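Long-range contacts in endo-beta-1,2-glucanase (Talaromyces funiculosus, PDB 6IMU), which probably hydrolyses internal beta-1,2-glucosidic linkages of beta-1,2-glucans, yielding shorter sophorooligosaccharides: residues S346-T351 with S428-W433; D36-E41 with A100-S105. All coordinates share one frame; numbering follows the deposited sequence.

The two contacts lie about 21 Å apart, centre to centre, and do not touch. Contact 1 is buried and joins two strands of different beta sheets. Contact 2 is partly buried and joins two helices, with 36-41 on helix 30-42 and 100-105 on helix 98-104. Helix 433-443 connects the two places: it starts right after strand 427-432 of contact 1, and its Val440 packs on Leu38, Glu41 and Phe103 of contact 2. The chemistry differs. Contact 1 is held by hydroxyl hydrogen bonds beside a glycosylated asparagine. Contact 2 relies on aliphatic and aromatic packing, one arginine and a water between backbone carbonyls.

Contact 1 of 2, residues S346-T351 with S428-W433; sequences SINNVT and SALLTW. With NAG (2-acetamido-2-deoxy-beta-D-glucopyranose), chain E.
Thr351 and Ala429 form one of the two hydrogen bonds between the segments. Ala429 N donates to Thr351 OG1 over 2.8 Å, with an N-H...O angle of 149°. The second bond runs from Ser428 OG to Asn349 O, 2.9 Å away. The hydroxyl approaches from above the carbonyl plane, about 36° out of it. A chi1 of -172° swings Ser428 OG away from its own N and onto the Asn349 carbonyl. Asn349 bends back on its own segment: its OD1 accepts a bond from Val350 N at 2.8 Å.

Asn349, Val350 and Thr351 form an Asn-X-Thr N-glycosylation sequon, and the site is occupied. Asn349 ND2 is covalently linked to C1 of an N-acetylglucosamine at 1.4 Å. The same ND2 makes a weak hydrogen bond to the sugar O7, and the sugar is also hydrogen-bonded to Glu377 OE1. Asn349 CB points away from 428-433. Strand 347-352 pairs with 357-362 in a two-stranded hairpin. Strand 427-432 belongs to the large antiparallel sheet. A backbone hydrogen bond between Thr351 and Val427 adds to the junction of the two. Ala429 is the centre of an inverse gamma turn, closed by a weak hydrogen bond from Leu430 N to Ser428 O.

Further along, Asn348 and Leu430 cross at about a right angle. Leu430 CD2 lies against the amide, 3.4 Å from Asn348 ND2. Asn348 ND2 is hydrogen-bonded to Glu418 OE2, whose OE1 is hydrogen-bonded to Thr432 OG1. Thr432 is also the N-cap of helix 433-443, where Thr432 OG1 accepts from Ser435 N. Thr432 CG2 is 4.0 Å from Asn348 ND2. At the other end of the packing, Ala429 CB is 3.5 Å from Thr351 OG1.

Contact 2 of 2, residues D36-E41 with A100-S105; sequences DVLFWE and AARFLS
Helix 30-42 packs on helix 98-104, with Leu38 and Phe39 meeting Arg102 and Phe103. The axes of the short segments approach to 7.4 Å, with their N-to-C directions 38° apart. Val440 of helix 433-443 touches Leu38, Glu41 and Phe103. The pairing is consistent with the (alpha/alpha)6 fold of fungal endo-beta-1,2-glucanases.

Arg102 makes the largest contribution. The aliphatic start of its chain lies on Leu38, with Arg102 CG 3.6 Å from Leu38 CB. The chain then bends at chi2 (75°), and its far end crosses Phe39 obliquely. Phe39 CD1 sits over one face of the guanidinium, off toward the rim, and is 3.7 Å from Arg102 NH1. The ring and guanidinium planes are 43° apart, so this is not a flat stack. Arg102 NE donates to the backbone O of Asn35, and Arg102 NH2 is also hydrogen-bonded to a residue adjoining the segments. Asp36 OD1 lies at the guanidinium edge, but at 4.2 Å from Arg102 NH2 it is only a longer-range charge, too far for a salt bridge. The other oxygen, Asp36 OD2, is bonded to Tyr21. An alanine in place of Arg102 would probably open a gap over Phe39 and Leu38 and leave Asn35 O without this donor.

Phe103 reaches the backbone of the other helix. Phe103 CA makes a CA-H...O contact with Leu38 O at 3.6 Å. Phe103 CE2 is 3.4 Å from Glu41 O. The Glu41 carboxylate is engaged elsewhere, with Lys436 and Ser416. A water lies between the helices, 2.6 Å from Phe39 O and 3.0 Å from Phe103 O, with other acceptors also competing for its protons.

The contact thus rests mainly on van der Waals packing, and the charge of Arg102 is likely to be eased by Asn35 O and, at longer range, by Asp36.

Contact 1 of 2, residues S346-T351 with S428-W433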
# COMPACT_ATOMS: atom_id res chain seq x y z
N SER A 346 -2.79 8.29 6.69
CA SER A 346 -3.49 9.04 5.66
C SER A 346 -4.74 8.26 5.23
O SER A 346 -4.67 7.06 4.94
CB SER A 346 -2.59 9.31 4.48
OG SER A 346 -1.40 9.97 4.90
N ILE A 347 -5.88 8.95 5.20
CA ILE A 347 -7.17 8.28 5.14
C ILE A 347 -8.26 9.28 4.73
O ILE A 347 -8.15 10.49 4.98
CB ILE A 347 -7.49 7.64 6.51
CG1 ILE A 347 -8.59 6.58 6.41
CG2 ILE A 347 -7.82 8.70 7.55
CD1 ILE A 347 -8.17 5.32 5.69
N ASN A 348 -9.32 8.75 4.12
CA ASN A 348 -10.53 9.51 3.86
C ASN A 348 -11.18 9.89 5.20
O ASN A 348 -11.15 9.11 6.16
CB ASN A 348 -11.50 8.76 2.95
CG ASN A 348 -11.11 8.88 1.49
OD1 ASN A 348 -11.38 9.89 0.87
ND2 ASN A 348 -10.48 7.85 0.95
N ASN A 349 -11.74 11.10 5.23
CA ASN A 349 -12.47 11.65 6.36
C ASN A 349 -13.87 11.01 6.40
O ASN A 349 -14.24 10.27 5.49
CB ASN A 349 -12.58 13.17 6.24
CG ASN A 349 -12.73 13.88 7.57
OD1 ASN A 349 -12.97 13.26 8.60
ND2 ASN A 349 -12.57 15.20 7.55
N VAL A 350 -14.64 11.35 7.44
CA VAL A 350 -15.97 10.79 7.67
C VAL A 350 -16.92 11.17 6.53
O VAL A 350 -16.71 12.15 5.82
CB VAL A 350 -16.54 11.21 9.04
CG1 VAL A 350 -15.69 10.70 10.18
CG2 VAL A 350 -16.73 12.72 9.16
N THR A 351 -17.97 10.36 6.38
CA THR A 351 -19.11 10.62 5.54
C THR A 351 -20.07 11.55 6.28
O THR A 351 -20.33 11.36 7.46
CB THR A 351 -19.85 9.32 5.18
OG1 THR A 351 -18.97 8.48 4.43
CG2 THR A 351 -21.12 9.55 4.39
N SER A 428 -16.20 7.05 8.04
CA SER A 428 -16.09 7.13 6.60
C SER A 428 -16.76 5.89 6.00
O SER A 428 -16.18 4.81 6.04
CB SER A 428 -14.65 7.26 6.17
OG SER A 428 -14.57 7.51 4.78
N ALA A 429 -17.97 6.06 5.47
CA ALA A 429 -18.77 4.95 4.93
C ALA A 429 -18.29 4.63 3.52
O ALA A 429 -18.92 4.97 2.52
CB ALA A 429 -20.24 5.30 4.97
N LEU A 430 -17.12 3.99 3.46
CA LEU A 430 -16.31 3.92 2.27
C LEU A 430 -15.41 2.68 2.35
O LEU A 430 -15.06 2.21 3.45
CB LEU A 430 -15.49 5.21 2.19
CG LEU A 430 -14.60 5.37 0.97
CD1 LEU A 430 -15.41 5.68 -0.28
CD2 LEU A 430 -13.57 6.46 1.20
N LEU A 431 -15.08 2.14 1.17
CA LEU A 431 -14.10 1.08 1.00
C LEU A 431 -13.05 1.57 -0.01
O LEU A 431 -13.42 2.11 -1.05
CB LEU A 431 -14.78 -0.18 0.45
CG LEU A 431 -16.13 -0.54 1.06
CD1 LEU A 431 -16.86 -1.53 0.18
CD2 LEU A 431 -15.94 -1.09 2.46
N THR A 432 -11.77 1.37 0.29
CA THR A 432 -10.68 1.61 -0.65
C THR A 432 -9.64 0.49 -0.51
O THR A 432 -9.53 -0.13 0.55
CB THR A 432 -10.01 2.98 -0.44
OG1 THR A 432 -9.36 2.96 0.83
CG2 THR A 432 -10.96 4.15 -0.48
N TRP A 433 -8.87 0.26 -1.58
CA TRP A 433 -7.77 -0.70 -1.54
C TRP A 433 -6.77 -0.30 -0.46
O TRP A 433 -6.26 -1.16 0.27
CB TRP A 433 -7.06 -0.80 -2.90
CG TRP A 433 -7.86 -1.46 -3.96
CD1 TRP A 433 -8.78 -0.87 -4.78
CD2 TRP A 433 -7.81 -2.84 -4.36
NE1 TRP A 433 -9.30 -1.78 -5.65
CE2 TRP A 433 -8.74 -3.00 -5.41
CE3 TRP A 433 -7.08 -3.96 -3.93
CZ2 TRP A 433 -8.95 -4.23 -6.03
CZ3 TRP A 433 -7.30 -5.17 -4.54
CH2 TRP A 433 -8.21 -5.31 -5.58
C1 NAG E . -12.65 16.08 8.68
C2 NAG E . -12.04 17.42 8.29
C3 NAG E . -12.05 18.36 9.50
C4 NAG E . -13.48 18.56 9.98
C5 NAG E . -14.10 17.19 10.26
C6 NAG E . -15.57 17.32 10.65
C7 NAG E . -10.35 17.17 6.49
C8 NAG E . -8.88 17.20 6.19
N2 NAG E . -10.67 17.29 7.78
O3 NAG E . -11.47 19.60 9.11
O4 NAG E . -13.51 19.38 11.17
O5 NAG E . -14.00 16.33 9.11
O6 NAG E . -16.05 15.99 10.85
O7 NAG E . -11.19 17.08 5.60

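Contact 2 of 2, residues D36-E41 with A100-S105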
# COMPACT_ATOMS: atom_id res chain seq x y z
N ASP A 36 -11.11 -15.24 9.50
CA ASP A 36 -12.37 -14.51 9.39
C ASP A 36 -12.14 -13.19 8.65
O ASP A 36 -12.94 -12.82 7.78
CB ASP A 36 -13.00 -14.27 10.76
CG ASP A 36 -13.54 -15.52 11.43
OD1 ASP A 36 -13.60 -16.57 10.76
OD2 ASP A 36 -13.89 -15.42 12.62
N VAL A 37 -11.05 -12.49 8.99
CA VAL A 37 -10.68 -11.21 8.37
C VAL A 37 -10.60 -11.39 6.85
O VAL A 37 -11.25 -10.66 6.10
CB VAL A 37 -9.37 -10.64 8.96
CG1 VAL A 37 -8.81 -9.52 8.10
CG2 VAL A 37 -9.55 -10.17 10.39
N LEU A 38 -9.84 -12.39 6.40
CA LEU A 38 -9.56 -12.61 4.98
C LEU A 38 -10.85 -12.91 4.21
O LEU A 38 -11.03 -12.46 3.05
CB LEU A 38 -8.57 -13.77 4.84
CG LEU A 38 -7.12 -13.44 5.20
CD1 LEU A 38 -6.28 -14.70 5.22
CD2 LEU A 38 -6.53 -12.44 4.22
N PHE A 39 -11.75 -13.68 4.84
CA PHE A 39 -13.03 -14.07 4.22
C PHE A 39 -13.81 -12.81 3.84
O PHE A 39 -14.26 -12.68 2.69
CB PHE A 39 -13.86 -14.95 5.16
CG PHE A 39 -15.15 -15.44 4.57
CD1 PHE A 39 -15.20 -16.58 3.77
CD2 PHE A 39 -16.34 -14.75 4.79
CE1 PHE A 39 -16.39 -17.01 3.21
CE2 PHE A 39 -17.53 -15.17 4.22
CZ PHE A 39 -17.56 -16.31 3.44
N TRP A 40 -13.98 -11.89 4.79
CA TRP A 40 -14.83 -10.72 4.56
C TRP A 40 -14.10 -9.66 3.74
O TRP A 40 -14.73 -9.01 2.91
CB TRP A 40 -15.40 -10.18 5.87
CG TRP A 40 -16.51 -11.07 6.35
CD1 TRP A 40 -16.44 -12.04 7.30
CD2 TRP A 40 -17.83 -11.15 5.79
NE1 TRP A 40 -17.64 -12.69 7.41
CE2 TRP A 40 -18.52 -12.16 6.49
CE3 TRP A 40 -18.50 -10.45 4.78
CZ2 TRP A 40 -19.84 -12.49 6.22
CZ3 TRP A 40 -19.81 -10.78 4.50
CH2 TRP A 40 -20.47 -11.78 5.22
N GLU A 41 -12.79 -9.50 3.93
CA GLU A 41 -11.97 -8.62 3.08
C GLU A 41 -12.12 -9.04 1.62
O GLU A 41 -12.22 -8.19 0.72
CB GLU A 41 -10.50 -8.65 3.52
CG GLU A 41 -10.20 -7.87 4.79
CD GLU A 41 -10.92 -6.54 4.92
OE1 GLU A 41 -10.78 -5.70 4.00
OE2 GLU A 41 -11.64 -6.35 5.92
N ALA A 100 -4.43 -16.20 0.44
CA ALA A 100 -4.88 -15.43 -0.73
C ALA A 100 -6.13 -16.10 -1.34
O ALA A 100 -7.02 -15.41 -1.84
CB ALA A 100 -3.76 -15.31 -1.73
N ALA A 101 -6.21 -17.43 -1.26
CA ALA A 101 -7.37 -18.18 -1.75
C ALA A 101 -8.60 -17.90 -0.87
O ALA A 101 -9.73 -17.78 -1.37
CB ALA A 101 -7.05 -19.65 -1.80
N ARG A 102 -8.37 -17.82 0.45
CA ARG A 102 -9.42 -17.48 1.43
C ARG A 102 -10.08 -16.15 1.02
O ARG A 102 -11.29 -15.97 1.13
CB ARG A 102 -8.80 -17.44 2.83
CG ARG A 102 -9.76 -17.10 3.96
CD ARG A 102 -10.67 -18.25 4.33
NE ARG A 102 -11.47 -17.97 5.51
CZ ARG A 102 -12.64 -18.53 5.77
NH1 ARG A 102 -13.14 -19.41 4.92
NH2 ARG A 102 -13.31 -18.21 6.86
N PHE A 103 -9.24 -15.23 0.53
CA PHE A 103 -9.66 -13.91 0.07
C PHE A 103 -10.37 -14.02 -1.29
O PHE A 103 -11.48 -13.54 -1.44
CB PHE A 103 -8.46 -12.97 0.03
CG PHE A 103 -8.73 -11.59 -0.49
CD1 PHE A 103 -8.85 -11.35 -1.86
CD2 PHE A 103 -8.82 -10.51 0.38
CE1 PHE A 103 -9.10 -10.07 -2.33
CE2 PHE A 103 -9.06 -9.23 -0.10
CZ PHE A 103 -9.19 -9.01 -1.46
N LEU A 104 -9.72 -14.64 -2.28
CA LEU A 104 -10.17 -14.57 -3.69
C LEU A 104 -11.32 -15.55 -3.97
O LEU A 104 -12.19 -15.27 -4.80
CB LEU A 104 -9.00 -14.87 -4.64
CG LEU A 104 -8.46 -13.70 -5.45
CD1 LEU A 104 -7.54 -14.20 -6.56
CD2 LEU A 104 -9.58 -12.85 -6.04
N SER A 105 -11.28 -16.71 -3.32
CA SER A 105 -12.06 -17.87 -3.75
C SER A 105 -12.28 -18.82 -2.57
O SER A 105 -11.88 -19.98 -2.62
CB SER A 105 -11.34 -18.56 -4.90
OG SER A 105 -12.23 -19.34 -5.67
O HOH W 1 -13.86 -13.87 0.37